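Local coordinates for pilin (PDB 3GLD), which stacks head to tail, joined by intermolecular isopeptide bonds, to form the pilus backbone that Streptococcus pyogenes needs for adhesion, aggregation and biofilm formation, at residues 179-184 and 222-227. The protein carries 2 engineered substitutions. Sequence-based numbering, arbitrary orientation.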
loop_
_atom_site.group_PDB
_atom_site.type_symbol
_atom_site.label_atom_id
_atom_site.label_comp_id
_atom_site.label_asym_id
_atom_site.label_seq_id
_atom_site.Cartn_x
_atom_site.Cartn_y
_atom_site.Cartn_z
ATOM N N PHE A 179 -2.545 -12.649 -32.853
ATOM C CA PHE A 179 -3.725 -11.818 -32.698
ATOM C C PHE A 179 -3.295 -10.544 -31.982
ATOM O O PHE A 179 -2.537 -10.621 -31.015
ATOM C CB PHE A 179 -4.792 -12.562 -31.904
ATOM C CG PHE A 179 -5.335 -13.784 -32.604
ATOM C CD1 PHE A 179 -6.578 -13.739 -33.209
ATOM C CD2 PHE A 179 -4.610 -14.984 -32.624
ATOM C CE1 PHE A 179 -7.101 -14.852 -33.858
ATOM C CE2 PHE A 179 -5.120 -16.095 -33.284
ATOM C CZ PHE A 179 -6.364 -16.033 -33.905
ATOM N N ASN A 180 -3.772 -9.387 -32.458
ATOM C CA ASN A 180 -3.443 -8.086 -31.871
ATOM C C ASN A 180 -4.322 -7.732 -30.668
ATOM O O ASN A 180 -5.529 -7.963 -30.683
ATOM C CB ASN A 180 -3.594 -6.966 -32.893
ATOM C CG ASN A 180 -2.508 -6.967 -33.956
ATOM O OD1 ASN A 180 -1.392 -7.448 -33.748
ATOM N ND2 ASN A 180 -2.839 -6.412 -35.114
ATOM N N PHE A 181 -3.720 -7.111 -29.660
ATOM C CA PHE A 181 -4.465 -6.725 -28.460
ATOM C C PHE A 181 -4.060 -5.317 -28.008
ATOM O O PHE A 181 -2.943 -4.863 -28.287
ATOM C CB PHE A 181 -4.155 -7.687 -27.313
ATOM C CG PHE A 181 -4.680 -9.102 -27.494
ATOM C CD1 PHE A 181 -5.929 -9.466 -26.989
ATOM C CD2 PHE A 181 -3.880 -10.092 -28.072
ATOM C CE1 PHE A 181 -6.414 -10.777 -27.127
ATOM C CE2 PHE A 181 -4.349 -11.411 -28.222
ATOM C CZ PHE A 181 -5.617 -11.758 -27.737
ATOM N N GLY A 182 -4.971 -4.649 -27.297
ATOM C CA GLY A 182 -4.668 -3.410 -26.578
ATOM C C GLY A 182 -5.085 -3.544 -25.112
ATOM O O GLY A 182 -6.114 -4.157 -24.813
ATOM N N LEU A 183 -4.258 -3.017 -24.206
ATOM C CA LEU A 183 -4.581 -2.950 -22.787
ATOM C C LEU A 183 -4.449 -1.492 -22.371
ATOM O O LEU A 183 -3.418 -0.860 -22.628
ATOM C CB LEU A 183 -3.623 -3.809 -21.937
ATOM C CG LEU A 183 -3.483 -3.488 -20.426
ATOM C CD1 LEU A 183 -4.682 -4.046 -19.650
ATOM C CD2 LEU A 183 -2.204 -4.113 -19.914
ATOM N N THR A 184 -5.490 -0.971 -21.735
ATOM C CA THR A 184 -5.446 0.370 -21.147
ATOM C C THR A 184 -5.810 0.291 -19.673
ATOM O O THR A 184 -6.884 -0.185 -19.317
ATOM C CB THR A 184 -6.400 1.325 -21.859
ATOM O OG1 THR A 184 -6.186 1.227 -23.266
ATOM C CG2 THR A 184 -6.173 2.773 -21.400
ATOM N N PHE A 222 0.007 -5.264 -27.768
ATOM C CA PHE A 222 0.639 -6.572 -27.680
ATOM C C PHE A 222 -0.011 -7.608 -28.599
ATOM O O PHE A 222 -1.108 -7.392 -29.122
ATOM C CB PHE A 222 0.717 -7.095 -26.220
ATOM C CG PHE A 222 -0.607 -7.416 -25.604
ATOM C CD1 PHE A 222 -1.402 -6.412 -25.039
ATOM C CD2 PHE A 222 -1.045 -8.739 -25.530
ATOM C CE1 PHE A 222 -2.620 -6.721 -24.428
ATOM C CE2 PHE A 222 -2.260 -9.057 -24.934
ATOM C CZ PHE A 222 -3.058 -8.053 -24.387
ATOM N N THR A 223 0.684 -8.728 -28.780
ATOM C CA THR A 223 0.182 -9.800 -29.624
ATOM C C THR A 223 0.330 -11.116 -28.907
ATOM O O THR A 223 1.265 -11.304 -28.128
ATOM C CB THR A 223 0.940 -9.887 -30.992
ATOM O OG1 THR A 223 2.322 -10.199 -30.760
ATOM C CG2 THR A 223 0.863 -8.590 -31.763
ATOM N N LEU A 224 -0.575 -12.042 -29.193
ATOM C CA LEU A 224 -0.479 -13.397 -28.662
ATOM C C LEU A 224 -0.867 -14.425 -29.729
ATOM O O LEU A 224 -1.840 -14.234 -30.445
ATOM C CB LEU A 224 -1.417 -13.587 -27.456
ATOM C CG LEU A 224 -1.210 -12.758 -26.170
ATOM C CD1 LEU A 224 -2.365 -12.901 -25.208
ATOM C CD2 LEU A 224 0.061 -13.176 -25.531
ATOM N N LYS A 225 -0.123 -15.521 -29.792
ATOM C CA LYS A 225 -0.579 -16.709 -30.503
ATOM C C LYS A 225 -1.330 -17.631 -29.528
ATOM O O LYS A 225 -1.319 -17.403 -28.312
ATOM C CB LYS A 225 0.611 -17.474 -31.107
ATOM C CG LYS A 225 1.541 -16.654 -32.019
ATOM C CD LYS A 225 2.773 -17.519 -32.419
ATOM C CE LYS A 225 3.707 -16.846 -33.433
ATOM N NZ LYS A 225 4.399 -15.649 -32.872
ATOM N N ASP A 226 -1.986 -18.671 -30.061
ATOM C CA ASP A 226 -2.538 -19.734 -29.227
ATOM C C ASP A 226 -1.547 -20.176 -28.150
ATOM O O ASP A 226 -0.368 -20.401 -28.449
ATOM C CB ASP A 226 -2.877 -20.955 -30.100
ATOM C CG ASP A 226 -3.380 -22.126 -29.283
ATOM O OD1 ASP A 226 -4.489 -22.018 -28.728
ATOM O OD2 ASP A 226 -2.666 -23.154 -29.196
ATOM N N GLY A 227 -2.030 -20.353 -26.914
ATOM C CA GLY A 227 -1.175 -20.848 -25.850
ATOM C C GLY A 227 -0.170 -19.833 -25.286
ATOM O O GLY A 227 0.662 -20.177 -24.452
#
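F181 and F222 face each other as a hydrogen-bonded pair where strand 179-184 runs antiparallel to strand 222-224, and their rings illustrate how aromatic neighbours on adjacent strands can lie flat without stacking fully. The planes are only 8° apart, yet the centroids are slid to 5.0 Å, so the overlap is slight. F222 brings this about by setting CG between its own backbone N and carbonyl carbon (chi1 67°), which swings the ring across toward the other strand and lays one face over CB of F181, in a CH-pi placement whose modelled spacing is doubtfully short. The F181 ring, with CG anti to its carbonyl carbon (chi1 -68°), extends instead toward L224, its CE2 lying 3.7 Å from CB of L224. CB of L183 meets the edge of the F222 ring at CE1. Two reciprocal pairs of backbone bonds fix this register: N of F179 donates to O of L224 at 3.0 Å and receives the return bond at its own carbonyl from N of L224, while F181 and F222 exchange a second pair. On the other face of the sheet N180 and T223 lie side by side, OD1 of N180 approaching CG2 of T223. Strand 220-224 is outermost in a four-stranded antiparallel sheet of the C-terminal domain, where strand 240-245 flanks 179-184 on its other side. The F181 side chain touches both K166, cross-linked to N290, and E245, the catalytic residue for forming that isopeptide bond. The chemistry is therefore divided by face: on the N180 side, ND2 of N180 bonds to D246 and OG1 of T223 to D178, whereas F222 packs on I230, and F179, F181 and L224 give the isopeptide site an apolar surrounding.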